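Putative cyclohexadienyl dehydrogenase and ADH prephenate dehydrogenase (Rhizobium meliloti, PDB 4WJI) probably catalyses the NAD(P)+-dependent oxidative decarboxylation of prephenate to 3-(4-hydroxyphenyl)pyruvate, a step of L-tyrosine biosynthesis. Local coordinates at residues I7-I12 with L67-V72; A20-E25 with G135-F140. All blocks are in the same frame, centred on the assembly; numbering follows the deposited sequence.

Contact 1 (I7-I12 with L67-V72). With NAP (NADP nicotinamide-adenine-dinucleotide phosphate), chain B.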
loop_
_atom_site.group_PDB
_atom_site.type_symbol
_atom_site.label_atom_id
_atom_site.label_comp_id
_atom_site.label_asym_id
_atom_site.label_seq_id
_atom_site.Cartn_x
_atom_site.Cartn_y
_atom_site.Cartn_z
ATOM N N ILE A 7 9.186 -1.866 -35.211
ATOM C CA ILE A 7 8.218 -1.655 -34.142
ATOM C C ILE A 7 8.034 -0.165 -33.964
ATOM O O ILE A 7 9.013 0.533 -33.736
ATOM C CB ILE A 7 8.634 -2.294 -32.822
ATOM C CG1 ILE A 7 8.870 -3.817 -32.992
ATOM C CG2 ILE A 7 7.583 -2.006 -31.750
ATOM C CD1 ILE A 7 9.316 -4.466 -31.730
ATOM N N ALA A 8 6.768 0.299 -34.079
ATOM C CA ALA A 8 6.440 1.702 -33.843
ATOM C C ALA A 8 5.780 1.830 -32.471
ATOM O O ALA A 8 4.800 1.115 -32.164
ATOM C CB ALA A 8 5.469 2.190 -34.887
ATOM N N LEU A 9 6.333 2.733 -31.647
ATOM C CA LEU A 9 5.816 2.973 -30.299
ATOM C C LEU A 9 5.127 4.298 -30.322
ATOM O O LEU A 9 5.770 5.333 -30.530
ATOM C CB LEU A 9 6.963 3.001 -29.296
ATOM C CG LEU A 9 7.772 1.691 -29.251
ATOM C CD1 LEU A 9 8.920 1.825 -28.266
ATOM C CD2 LEU A 9 6.894 0.475 -28.906
ATOM N N ILE A 10 3.803 4.262 -30.131
ATOM C CA ILE A 10 3.013 5.510 -30.079
ATOM C C ILE A 10 2.700 5.782 -28.613
ATOM O O ILE A 10 1.906 5.059 -27.988
ATOM C CB ILE A 10 1.703 5.393 -30.859
ATOM C CG1 ILE A 10 1.973 5.008 -32.320
ATOM C CG2 ILE A 10 0.925 6.726 -30.750
ATOM C CD1 ILE A 10 0.761 4.806 -33.195
ATOM N N GLY A 11 3.354 6.795 -28.045
ATOM C CA GLY A 11 3.349 6.987 -26.609
ATOM C C GLY A 11 4.636 6.412 -26.010
ATOM O O GLY A 11 5.013 5.274 -26.302
ATOM N N ILE A 12 5.322 7.213 -25.216
ATOM C CA ILE A 12 6.669 6.898 -24.768
ATOM C C ILE A 12 6.849 7.341 -23.311
ATOM O O ILE A 12 7.922 7.758 -22.891
ATOM C CB ILE A 12 7.723 7.482 -25.772
ATOM C CG1 ILE A 12 9.076 6.737 -25.658
ATOM C CG2 ILE A 12 7.804 8.983 -25.687
ATOM C CD1 ILE A 12 9.037 5.328 -26.215
ATOM N N LEU A 67 4.766 -4.082 -36.089
ATOM C CA LEU A 67 4.067 -4.047 -34.796
ATOM C C LEU A 67 3.947 -2.561 -34.402
ATOM O O LEU A 67 4.922 -1.807 -34.501
ATOM C CB LEU A 67 4.856 -4.790 -33.721
ATOM C CG LEU A 67 4.227 -4.748 -32.324
ATOM C CD1 LEU A 67 2.899 -5.454 -32.305
ATOM C CD2 LEU A 67 5.204 -5.372 -31.354
ATOM N N VAL A 68 2.730 -2.155 -34.006
ATOM C CA VAL A 68 2.445 -0.816 -33.518
ATOM C C VAL A 68 1.900 -0.958 -32.113
ATOM O O VAL A 68 0.910 -1.685 -31.895
ATOM C CB VAL A 68 1.379 -0.132 -34.392
ATOM C CG1 VAL A 68 1.032 1.239 -33.864
ATOM C CG2 VAL A 68 1.863 -0.056 -35.830
ATOM N N VAL A 69 2.607 -0.358 -31.139
ATOM C CA VAL A 69 2.189 -0.458 -29.732
ATOM C C VAL A 69 1.719 0.919 -29.303
ATOM O O VAL A 69 2.505 1.885 -29.288
ATOM C CB VAL A 69 3.386 -0.884 -28.837
ATOM C CG1 VAL A 69 2.935 -1.064 -27.390
ATOM C CG2 VAL A 69 4.039 -2.135 -29.338
ATOM N N VAL A 70 0.452 0.989 -28.907
ATOM C CA VAL A 70 -0.169 2.239 -28.476
ATOM C C VAL A 70 -0.173 2.270 -26.927
ATOM O O VAL A 70 -0.791 1.410 -26.307
ATOM C CB VAL A 70 -1.589 2.371 -29.039
ATOM C CG1 VAL A 70 -2.228 3.670 -28.561
ATOM C CG2 VAL A 70 -1.570 2.300 -30.560
ATOM N N SER A 71 0.528 3.246 -26.349
ATOM C CA SER A 71 0.721 3.398 -24.883
ATOM C C SER A 71 0.390 4.823 -24.455
ATOM O O SER A 71 1.246 5.582 -24.053
ATOM C CB SER A 71 2.172 3.033 -24.441
ATOM O OG SER A 71 2.567 1.737 -24.954
ATOM N N VAL A 72 -0.890 5.155 -24.549
ATOM C CA VAL A 72 -1.444 6.489 -24.251
ATOM C C VAL A 72 -2.617 6.340 -23.268
ATOM O O VAL A 72 -3.162 5.243 -23.124
ATOM C CB VAL A 72 -1.935 7.231 -25.535
ATOM C CG1 VAL A 72 -0.783 7.398 -26.535
ATOM C CG2 VAL A 72 -3.137 6.559 -26.174
HETATM P PA NAP B . 2.533 8.254 -19.155
HETATM O O1A NAP B . 3.839 7.887 -18.562
HETATM O O2A NAP B . 1.765 9.440 -18.679
HETATM O O5B NAP B . 2.754 8.448 -20.733
HETATM C C5B NAP B . 1.718 9.002 -21.536
HETATM C C4B NAP B . 2.068 8.981 -23.023
HETATM O O4B NAP B . 0.883 9.262 -23.758
HETATM C C3B NAP B . 3.045 10.076 -23.414
HETATM O O3B NAP B . 3.764 9.719 -24.583
HETATM C C2B NAP B . 2.139 11.220 -23.787
HETATM O O2B NAP B . 2.724 12.074 -24.730
HETATM C C1B NAP B . 0.998 10.494 -24.447
HETATM N N9A NAP B . -0.323 11.179 -24.475
HETATM C C8A NAP B . -0.988 11.708 -23.461
HETATM N N7A NAP B . -2.161 12.188 -23.785
HETATM C C5A NAP B . -2.265 11.959 -25.124
HETATM C C6A NAP B . -3.271 12.246 -26.069
HETATM N N6A NAP B . -4.410 12.867 -25.709
HETATM N N1A NAP B . -3.060 11.857 -27.309
HETATM C C2A NAP B . -1.935 11.240 -27.627
HETATM N N3A NAP B . -0.933 10.941 -26.822
HETATM C C4A NAP B . -1.129 11.323 -25.567
HETATM O O3 NAP B . 1.541 6.996 -19.158
HETATM P PN NAP B . 1.757 5.422 -18.994
HETATM O O1N NAP B . 1.825 5.189 -17.570
HETATM O O2N NAP B . 2.828 4.944 -19.866
HETATM O O5D NAP B . 0.324 4.854 -19.475
HETATM C C5D NAP B . 0.031 4.594 -20.825
HETATM C C4D NAP B . -1.064 3.533 -20.891
HETATM O O4D NAP B . -0.632 2.403 -20.161
HETATM C C3D NAP B . -2.355 3.955 -20.256
HETATM O O3D NAP B . -3.445 3.506 -21.044
HETATM C C2D NAP B . -2.358 3.283 -18.904
HETATM O O2D NAP B . -3.676 3.040 -18.485
HETATM C C1D NAP B . -1.635 1.986 -19.267
HETATM N N1N NAP B . -0.892 1.342 -18.172
HETATM C C2N NAP B . -0.294 2.072 -17.228
HETATM C C3N NAP B . 0.398 1.475 -16.202
HETATM C C7N NAP B . 1.072 2.241 -15.087
HETATM O O7N NAP B . 1.354 1.660 -14.073
HETATM N N7N NAP B . 1.323 3.516 -15.283
HETATM C C4N NAP B . 0.469 0.107 -16.184
HETATM C C5N NAP B . -0.135 -0.611 -17.184
HETATM C C6N NAP B . -0.847 0.016 -18.169
HETATM P P2B NAP B . 3.270 13.532 -24.326
HETATM O O1X NAP B . 4.065 13.358 -23.075
HETATM O O2X NAP B . 4.106 13.924 -25.510
HETATM O O3X NAP B . 2.095 14.461 -24.087
HETATM O O HOH W 1 4.168 2.629 -27.017
#

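Contact 2 (A20-E25 with G135-F140)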
loop_
_atom_site.group_PDB
_atom_site.type_symbol
_atom_site.label_atom_id
_atom_site.label_comp_id
_atom_site.label_asym_id
_atom_site.label_seq_id
_atom_site.Cartn_x
_atom_site.Cartn_y
_atom_site.Cartn_z
ATOM N N ALA A 20 10.319 0.147 -24.895
ATOM C CA ALA A 20 11.453 0.533 -25.733
ATOM C C ALA A 20 12.801 0.019 -25.193
ATOM O O ALA A 20 13.607 -0.516 -25.937
ATOM C CB ALA A 20 11.507 2.039 -25.924
ATOM N N ARG A 21 13.007 0.155 -23.882
ATOM C CA ARG A 21 14.262 -0.262 -23.280
ATOM C C ARG A 21 14.411 -1.781 -23.358
ATOM O O ARG A 21 15.520 -2.265 -23.619
ATOM C CB ARG A 21 14.358 0.250 -21.838
ATOM C CG ARG A 21 14.631 1.745 -21.728
ATOM C CD ARG A 21 14.626 2.188 -20.292
ATOM N NE ARG A 21 14.913 3.615 -20.052
ATOM C CZ ARG A 21 14.007 4.583 -19.972
ATOM N NH1 ARG A 21 12.740 4.350 -20.284
ATOM N NH2 ARG A 21 14.353 5.813 -19.613
ATOM N N ASP A 22 13.335 -2.517 -23.146
ATOM C CA ASP A 22 13.395 -3.973 -23.255
ATOM C C ASP A 22 13.667 -4.450 -24.693
ATOM O O ASP A 22 14.423 -5.423 -24.901
ATOM C CB ASP A 22 12.106 -4.626 -22.771
ATOM C CG ASP A 22 11.962 -4.614 -21.306
ATOM O OD1 ASP A 22 12.997 -4.550 -20.569
ATOM O OD2 ASP A 22 10.774 -4.726 -20.868
ATOM N N ILE A 23 13.035 -3.803 -25.672
ATOM C CA ILE A 23 13.292 -4.126 -27.061
ATOM C C ILE A 23 14.758 -3.934 -27.369
ATOM O O ILE A 23 15.366 -4.799 -28.018
ATOM C CB ILE A 23 12.409 -3.265 -28.026
ATOM C CG1 ILE A 23 10.928 -3.624 -27.924
ATOM C CG2 ILE A 23 12.904 -3.391 -29.458
ATOM C CD1 ILE A 23 10.038 -2.546 -28.549
ATOM N N ARG A 24 15.342 -2.832 -26.924
ATOM C CA ARG A 24 16.773 -2.577 -27.155
ATOM C C ARG A 24 17.665 -3.631 -26.454
ATOM O O ARG A 24 18.577 -4.148 -27.065
ATOM C CB ARG A 24 17.152 -1.154 -26.737
ATOM C CG ARG A 24 18.630 -0.754 -26.854
ATOM C CD ARG A 24 18.886 -0.071 -28.120
ATOM N NE ARG A 24 18.193 1.196 -28.345
ATOM C CZ ARG A 24 17.940 1.649 -29.558
ATOM N NH1 ARG A 24 18.218 0.913 -30.633
ATOM N NH2 ARG A 24 17.392 2.813 -29.715
ATOM N N GLU A 25 17.366 -3.952 -25.222
ATOM C CA GLU A 25 18.144 -4.920 -24.435
ATOM C C GLU A 25 18.087 -6.356 -24.985
ATOM O O GLU A 25 19.068 -7.068 -24.945
ATOM C CB GLU A 25 17.766 -4.860 -22.964
ATOM C CG GLU A 25 18.518 -5.861 -22.110
ATOM N N GLY A 135 10.669 5.101 -17.066
ATOM C CA GLY A 135 10.725 3.727 -17.517
ATOM C C GLY A 135 12.086 3.091 -17.257
ATOM O O GLY A 135 13.076 3.795 -17.002
ATOM N N PHE A 136 12.113 1.768 -17.337
ATOM C CA PHE A 136 13.321 0.989 -17.080
ATOM C C PHE A 136 13.189 -0.409 -17.689
ATOM O O PHE A 136 12.082 -0.901 -17.887
ATOM C CB PHE A 136 13.693 0.941 -15.592
ATOM C CG PHE A 136 12.607 0.377 -14.698
ATOM C CD1 PHE A 136 11.635 1.205 -14.152
ATOM C CD2 PHE A 136 12.574 -0.979 -14.386
ATOM C CE1 PHE A 136 10.640 0.682 -13.328
ATOM C CE2 PHE A 136 11.598 -1.509 -13.547
ATOM C CZ PHE A 136 10.626 -0.673 -13.018
ATOM N N ALA A 137 14.324 -1.004 -18.048
ATOM C CA ALA A 137 14.363 -2.392 -18.443
ATOM C C ALA A 137 14.019 -3.295 -17.285
ATOM O O ALA A 137 14.471 -3.127 -16.180
ATOM C CB ALA A 137 15.736 -2.752 -19.016
ATOM N N GLY A 138 13.197 -4.275 -17.555
ATOM C CA GLY A 138 12.878 -5.296 -16.571
ATOM C C GLY A 138 11.564 -5.072 -15.841
ATOM O O GLY A 138 11.226 -5.867 -14.985
ATOM N N LEU A 139 10.788 -4.050 -16.237
ATOM C CA LEU A 139 9.496 -3.797 -15.561
ATOM C C LEU A 139 8.537 -4.978 -15.645
ATOM O O LEU A 139 7.731 -5.188 -14.743
ATOM C CB LEU A 139 8.848 -2.536 -16.130
ATOM C CG LEU A 139 7.449 -2.169 -15.625
ATOM C CD1 LEU A 139 7.422 -1.841 -14.160
ATOM C CD2 LEU A 139 6.880 -0.989 -16.409
ATOM N N PHE A 140 8.598 -5.721 -16.748
ATOM C CA PHE A 140 7.639 -6.776 -17.022
ATOM C C PHE A 140 8.075 -8.151 -16.562
ATOM O O PHE A 140 7.328 -9.104 -16.718
ATOM C CB PHE A 140 7.280 -6.744 -18.510
ATOM C CG PHE A 140 6.926 -5.373 -18.970
ATOM C CD1 PHE A 140 5.723 -4.792 -18.581
ATOM C CD2 PHE A 140 7.758 -4.653 -19.793
ATOM C CE1 PHE A 140 5.398 -3.489 -18.991
ATOM C CE2 PHE A 140 7.453 -3.359 -20.176
ATOM C CZ PHE A 140 6.274 -2.793 -19.811
HETATM O O HOH W 2 10.678 -6.405 -18.764
HETATM O O HOH W 3 10.734 -2.918 -19.019
#

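Contact 1 (I7-I12 with L67-V72)
Ile10 and Val68 meet on the face of the sheet that also carries Ala8 and Val70. CB of Ile10 lies 3.9 Å from Val69 O. CG1 takes the branch beside the backbone N (chi1 -57°) and comes within 4.2 Å of Val68 CG1. The chain then runs on extended, and CD1 closes on Val68 CG1 at 3.6 Å. The same methyl also brushes Val70 CG2. Val80 and Ile84 of helix 77-84 also touch Ile10. On the other face Leu9 CD2 lies beside Val69 CB at 3.8 Å.

The two strands run parallel. Four backbone bonds join them: Ala8 N to Leu67 O, Val69 N to Ala8 O, Ile10 N to Val69 O and Ser71 N to Ile10 O. The last is nearly straight, 174° at the hydrogen. Where the strands end, water 1 is hydrogen-bonded to Gly11 O, Val69 O and Ser71 OG. The loops that follow the strands hold NADP: Ile12 N bonds O3B of the adenosine ribose at 3.0 Å, and Val72 O takes a bond from O3D of the nicotinamide ribose at 2.7 Å. The chemistry thus divides: hydrocarbon packs the buried strands, and backbone groups just past their C-terminal ends bind the cofactor.

Contact 2 (A20-E25 with G135-F140)
Asp22 makes the direct hydrogen bond of this contact. Its OD1 takes the amide of Gly138 at 3.0 Å through the syn lone pair. The bond is somewhat bent, 149° at the hydrogen. Gly138 is the third residue of a type II beta turn from Phe136 to Leu139, and its positive phi suits glycine. The carboxylate thus grips the turn by its backbone.

Two waters extend this grip. Asp22 OD2 lies 2.7 Å from water 2, which accepts the amide of Phe140. It lies 2.6 Å from water 3, which accepts the amide of Leu139 and also bonds Phe136 O. These amides, direct or through water, probably help to stabilise a negative charge on Asp22.

One contact is with an aromatic edge. Asp22 OD2 sits in the plane of the Phe140 ring, 3.2 Å from CD2. The carboxylate and ring planes are 71° apart. Trp165 meets the Phe140 ring edge-to-face.

Arg21 packs by its face and its stem. The extended arm brings the guanidinium to Gly135, whose O stands over its centre, 3.2 Å from CZ. NH1 is close to the same oxygen, but at an angle too poor for a hydrogen bond. NH2 is bonded instead to Pro132 O. Lower on the arm, CD lies 3.7 Å from Phe136 CA. Without this guanidinium, as with an alanine here, Pro132 O is likely to lose this partner and the backbone at Gly135 and Phe136 its cover.

The arrangement is that of a loop docked on the helix that follows the first strand of a Rossmann-type domain. The loop lies between strands 117-123 and 144-147 and is pinned by a helix carboxylate capturing a turn.

In the fold
Contact 1 and contact 2 sit in one nucleotide-binding domain, the first within the sheet, the second on the helix beside it, with centres about 14 Å apart. Strand 4-10 leads through the glycine-bearing turn at Gly11 into helix 14-26, consistent with a Rossmann-type dinucleotide site. The helix lies back on the strand: Leu9 CD1 meets Ala20 CB at 3.5 Å, and Ile7 CD1 meets Ile23 CD1 at 3.8 Å. One side of the helix thus faces the sheet, while Arg21 and Asp22 hold the loop 135-140. Contact 1 binds NADP directly. Contact 2 stands further off: the side chain of Phe140 is about 6 Å from NADP and about 8 Å from a bound tyrosine. The Ser71 side chain is about 11 Å from a bound tyrosine.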